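Local coordinates for protein beta chain (Acipenser persicus, PDB 6IYH) that binds haem and, as the beta chain of a four-chain haemoglobin from a sturgeon, probably carries oxygen in the blood, at residues Thr89-Ser92 with Glu93-Val97; Thr119-Thr122 with Pro123-Ala127. All coordinates share one frame; numbering follows the deposited sequence.

Contact 1. Residues Thr89-Ser92 with Glu93-Val97; sequences TFHS and ETLHV. With HEM (protoporphyrin IX containing Fe), chain D.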
# COMPACT_ATOMS: atom_id res chain seq x y z
N THR B 89 -18.80 6.72 -5.29
CA THR B 89 -19.13 7.87 -4.48
C THR B 89 -19.71 7.55 -3.16
O THR B 89 -19.32 8.14 -2.14
CB THR B 89 -20.10 8.86 -5.20
OG1 THR B 89 -19.53 9.26 -6.44
CG2 THR B 89 -20.22 10.12 -4.40
N PHE B 90 -20.56 6.53 -3.12
CA PHE B 90 -21.14 6.07 -1.90
C PHE B 90 -20.06 5.58 -0.90
O PHE B 90 -20.10 5.90 0.29
CB PHE B 90 -22.12 4.94 -2.20
CG PHE B 90 -22.78 4.35 -1.00
CD1 PHE B 90 -23.63 5.10 -0.18
CD2 PHE B 90 -22.63 2.99 -0.73
CE1 PHE B 90 -24.25 4.54 0.93
CE2 PHE B 90 -23.23 2.43 0.40
CZ PHE B 90 -24.08 3.18 1.21
N HIS B 91 -19.13 4.76 -1.39
CA HIS B 91 -18.17 4.19 -0.44
C HIS B 91 -17.21 5.25 0.02
O HIS B 91 -16.74 5.15 1.14
CB HIS B 91 -17.38 3.08 -1.08
CG HIS B 91 -18.13 1.78 -1.15
ND1 HIS B 91 -19.01 1.47 -2.18
CD2 HIS B 91 -18.12 0.71 -0.33
CE1 HIS B 91 -19.50 0.27 -1.98
NE2 HIS B 91 -18.99 -0.20 -0.85
N SER B 92 -16.92 6.25 -0.83
CA SER B 92 -16.11 7.40 -0.39
C SER B 92 -16.82 8.38 0.56
O SER B 92 -16.45 8.62 1.73
CB SER B 92 -15.61 8.16 -1.62
OG SER B 92 -15.09 9.40 -1.18
N GLU B 93 -17.90 8.99 0.04
CA GLU B 93 -18.48 10.16 0.72
C GLU B 93 -19.42 9.82 1.81
O GLU B 93 -19.56 10.58 2.72
CB GLU B 93 -19.15 11.05 -0.33
CG GLU B 93 -18.14 11.57 -1.35
CD GLU B 93 -18.77 12.27 -2.56
OE1 GLU B 93 -20.01 12.49 -2.54
OE2 GLU B 93 -18.04 12.58 -3.55
N THR B 94 -20.15 8.70 1.76
CA THR B 94 -21.01 8.28 2.85
C THR B 94 -20.29 7.40 3.80
O THR B 94 -20.47 7.56 5.00
CB THR B 94 -22.30 7.59 2.26
OG1 THR B 94 -22.96 8.53 1.40
CG2 THR B 94 -23.23 7.15 3.25
N LEU B 95 -19.48 6.44 3.30
CA LEU B 95 -18.97 5.38 4.19
C LEU B 95 -17.54 5.63 4.65
O LEU B 95 -17.10 5.04 5.65
CB LEU B 95 -19.03 4.03 3.50
CG LEU B 95 -20.43 3.61 3.01
CD1 LEU B 95 -20.27 2.21 2.43
CD2 LEU B 95 -21.49 3.54 4.10
N HIS B 96 -16.83 6.47 3.91
CA HIS B 96 -15.46 6.84 4.20
C HIS B 96 -14.54 5.60 4.21
O HIS B 96 -13.61 5.52 5.02
CB HIS B 96 -15.33 7.57 5.53
CG HIS B 96 -16.41 8.60 5.76
ND1 HIS B 96 -16.42 9.83 5.13
CD2 HIS B 96 -17.52 8.55 6.52
CE1 HIS B 96 -17.51 10.49 5.48
NE2 HIS B 96 -18.20 9.74 6.31
N VAL B 97 -14.76 4.70 3.25
CA VAL B 97 -13.93 3.43 3.32
C VAL B 97 -12.56 3.72 2.71
O VAL B 97 -12.44 4.23 1.58
CB VAL B 97 -14.59 2.34 2.50
CG1 VAL B 97 -13.67 1.11 2.36
CG2 VAL B 97 -15.95 1.94 3.04
CHA HEM D . -22.48 -1.39 0.71
CHB HEM D . -20.41 -3.22 -3.22
CHC HEM D . -16.17 -3.28 -0.86
CHD HEM D . -18.25 -1.30 3.01
C1A HEM D . -22.23 -1.85 -0.56
C2A HEM D . -23.28 -2.09 -1.50
C3A HEM D . -22.72 -2.62 -2.58
C4A HEM D . -21.32 -2.75 -2.33
CMA HEM D . -23.43 -3.04 -3.86
CAA HEM D . -24.76 -1.79 -1.35
CBA HEM D . -25.04 -0.42 -1.96
CGA HEM D . -26.50 -0.00 -1.90
O1A HEM D . -27.08 0.23 -0.82
O2A HEM D . -27.16 0.14 -2.95
C1B HEM D . -19.05 -3.42 -2.91
C2B HEM D . -18.08 -3.95 -3.84
C3B HEM D . -16.92 -4.03 -3.13
C4B HEM D . -17.15 -3.41 -1.83
CMB HEM D . -18.27 -4.49 -5.26
CAB HEM D . -15.57 -4.52 -3.50
CBB HEM D . -15.33 -5.30 -4.56
C1C HEM D . -16.33 -2.82 0.43
C2C HEM D . -15.33 -2.70 1.46
C3C HEM D . -15.93 -2.11 2.57
C4C HEM D . -17.31 -1.80 2.17
CMC HEM D . -13.98 -3.32 1.31
CAC HEM D . -15.42 -1.84 3.93
CBC HEM D . -14.23 -2.33 4.32
C1D HEM D . -19.62 -1.24 2.68
C2D HEM D . -20.61 -0.81 3.65
C3D HEM D . -21.79 -0.77 3.03
C4D HEM D . -21.47 -1.25 1.68
CMD HEM D . -20.33 -0.34 5.08
CAD HEM D . -23.16 -0.42 3.60
CBD HEM D . -23.58 -1.70 4.38
CGD HEM D . -24.94 -1.68 5.05
O1D HEM D . -25.97 -2.05 4.46
O2D HEM D . -25.01 -1.37 6.24
NA HEM D . -21.07 -2.26 -1.07
NB HEM D . -18.44 -3.03 -1.77
NC HEM D . -17.49 -2.22 0.90
ND HEM D . -20.12 -1.50 1.45
FE HEM D . -19.31 -2.20 -0.12
O HOH W 1 -14.74 10.76 3.15
O HOH W 2 -19.53 -4.12 0.68

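Contact 2. Residues Thr119-Thr122 with Pro123-Ala127; sequences TAYT and PDVQA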
# COMPACT_ATOMS: atom_id res chain seq x y z
N THR B 119 -8.41 -26.95 -9.14
CA THR B 119 -7.47 -26.96 -10.24
C THR B 119 -8.06 -26.33 -11.45
O THR B 119 -7.36 -25.88 -12.33
CB THR B 119 -7.00 -28.40 -10.57
OG1 THR B 119 -8.16 -29.16 -10.76
CG2 THR B 119 -6.20 -28.95 -9.38
N ALA B 120 -9.36 -26.13 -11.48
CA ALA B 120 -9.98 -25.33 -12.54
C ALA B 120 -9.62 -23.84 -12.56
O ALA B 120 -9.85 -23.09 -13.57
CB ALA B 120 -11.47 -25.46 -12.46
N TYR B 121 -9.15 -23.35 -11.40
CA TYR B 121 -8.70 -21.94 -11.29
C TYR B 121 -7.26 -21.95 -11.69
O TYR B 121 -6.35 -21.89 -10.91
CB TYR B 121 -8.92 -21.46 -9.86
CG TYR B 121 -8.87 -19.96 -9.66
CD1 TYR B 121 -9.76 -19.13 -10.26
CD2 TYR B 121 -7.98 -19.41 -8.74
CE1 TYR B 121 -9.79 -17.76 -10.03
CE2 TYR B 121 -7.99 -18.07 -8.48
CZ TYR B 121 -8.91 -17.23 -9.10
OH TYR B 121 -8.93 -15.88 -8.84
N THR B 122 -7.05 -22.21 -12.98
CA THR B 122 -5.71 -22.32 -13.51
C THR B 122 -4.96 -20.99 -13.45
O THR B 122 -5.56 -19.94 -13.31
CB THR B 122 -5.78 -22.75 -15.01
OG1 THR B 122 -6.58 -21.82 -15.73
CG2 THR B 122 -6.32 -24.11 -15.13
N PRO B 123 -3.64 -21.02 -13.67
CA PRO B 123 -2.97 -19.69 -13.64
C PRO B 123 -3.53 -18.62 -14.60
O PRO B 123 -3.66 -17.45 -14.23
CB PRO B 123 -1.51 -20.06 -13.92
CG PRO B 123 -1.40 -21.44 -13.37
CD PRO B 123 -2.64 -22.09 -13.82
N ASP B 124 -3.93 -19.00 -15.83
CA ASP B 124 -4.52 -18.07 -16.78
C ASP B 124 -5.86 -17.55 -16.34
O ASP B 124 -6.19 -16.40 -16.57
CB ASP B 124 -4.62 -18.68 -18.22
CG ASP B 124 -5.65 -19.81 -18.34
OD1 ASP B 124 -5.39 -20.80 -17.71
OD2 ASP B 124 -6.68 -19.64 -19.01
N VAL B 125 -6.64 -18.42 -15.74
CA VAL B 125 -7.98 -18.07 -15.29
C VAL B 125 -7.83 -17.10 -14.09
O VAL B 125 -8.49 -16.09 -14.06
CB VAL B 125 -8.82 -19.33 -14.94
CG1 VAL B 125 -10.08 -18.91 -14.15
CG2 VAL B 125 -9.24 -20.00 -16.27
N GLN B 126 -6.96 -17.46 -13.16
CA GLN B 126 -6.61 -16.51 -12.01
C GLN B 126 -6.14 -15.18 -12.53
O GLN B 126 -6.51 -14.16 -12.05
CB GLN B 126 -5.60 -17.09 -11.01
CG GLN B 126 -5.25 -16.04 -9.92
CD GLN B 126 -4.16 -16.50 -9.05
OE1 GLN B 126 -3.71 -17.55 -9.16
NE2 GLN B 126 -3.78 -15.68 -8.17
N ALA B 127 -5.30 -15.17 -13.61
CA ALA B 127 -4.77 -13.92 -14.12
C ALA B 127 -5.86 -13.08 -14.65
O ALA B 127 -5.90 -11.88 -14.40
CB ALA B 127 -3.66 -14.15 -15.15

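Contact 1. Residues Thr89-Ser92 with Glu93-Val97
His91 and Val97 meet where helix 85-94 runs out: Val97 N gives His91 O a dead-straight hydrogen bond of 2.9 Å (179° at the hydrogen). From this turn His91 sends its NE2 to the haem iron at 2.2 Å as the proximal ligand, with water 2 completing the coordination; ND1 is held by Leu87 O, which fixes the ring's rotation. One turn back, Glu93 N reaches Thr89 O at 2.7 Å in an ordinary helical bond. Phe90 O takes the usual bond from Thr94 N, met from above the carbonyl plane, and a second, almost end-on to the carbonyl, from Leu95 N five residues on, the wider pi-type turn. His96, with positive phi, then carries the chain out of the helix, and water 1 joins its ND1 to Ser92 O. Leu95 runs beside His91, and its CD1 comes to 3.3 Å from HEM C2D. With CG anti to the backbone N (chi1 179°), the Phe90 ring is carried along the helix to Leu95 and the porphyrin rim; it receives Leu95 CG over one face, 4.2 Å from the ring centroid, in a CH-pi contact, while HEM CHA sits at its edge. An alanine at Phe90 would remove that face and would probably leave Leu95 free to shift against the porphyrin. Thr94 CG2 adds a contact of 3.6 Å to Phe90 CE1. Beyond the helix end, Val97 rests CG1 against the HEM CAC vinyl and touches Tyr40, and its carbonyl accepts from Tyr144 OH, tying this corner to the C-terminal tail beyond helix 123-142.

Contact 2. Residues Thr119-Thr122 with Pro123-Ala127
Thr122 and Asp124 are joined by a short hydrogen bond, Thr122 OG1 giving its proton to Asp124 OD1 at 2.5 Å and meeting it from above the carboxylate plane. The torsions bring the two groups together: Thr122 OG1 (chi1 56°) and Asp124 CG (chi1 69°) each sit between their own backbone N and carbonyl carbon. Thr122 O takes the first full-turn bond of the helix from Gln126 N, 2.9 Å long and almost straight. Thr122 is thus the N-cap of helix 123-142, with Pro123 as its first residue, at the corner between the last two long helices of the globin fold. Just before it, Tyr121 centres an inverse gamma turn, in which Thr122 N bonds weakly to Ala120 O. The Tyr121 ring lies against the first turn of the new helix, with Gln126 CB over one face, 4.0 Å from the ring centroid, and the Gln126 amide is only 13° from parallel to the ring. Val125 CG1 packs at 3.9 Å from Tyr121 CD1. Further out, Tyr121 OH is hydrogen-bonded to Ser110 OG on helix 100-117, and Val125 leans on Ala9 and Leu13 of helix 4-14. Gln126 OE1 and Tyr121 O each accept from a basic side chain of a neighbouring chain of another protein, whose acidic side chains pack on Pro123 and Ala127.

Overall arrangement
The two contacts sit on opposite sides of the chain's centre, about 16 and about 17 Å from it, with their own centres about 33 Å apart and nearest atoms about 20 Å apart. Contact 1 ends one helix and contact 2 starts another, with helix 100-117 between them in sequence. Contact 1 forms part of the haem pocket; contact 2 stands back from it, the Tyr121 side chain being about 13 Å from the haem. Both reach a neighbouring chain, contact 2 with more residues (seven against three). The helix that opens at contact 2 runs on to residue 142, and the tail after it brings Tyr144 back to contact 1.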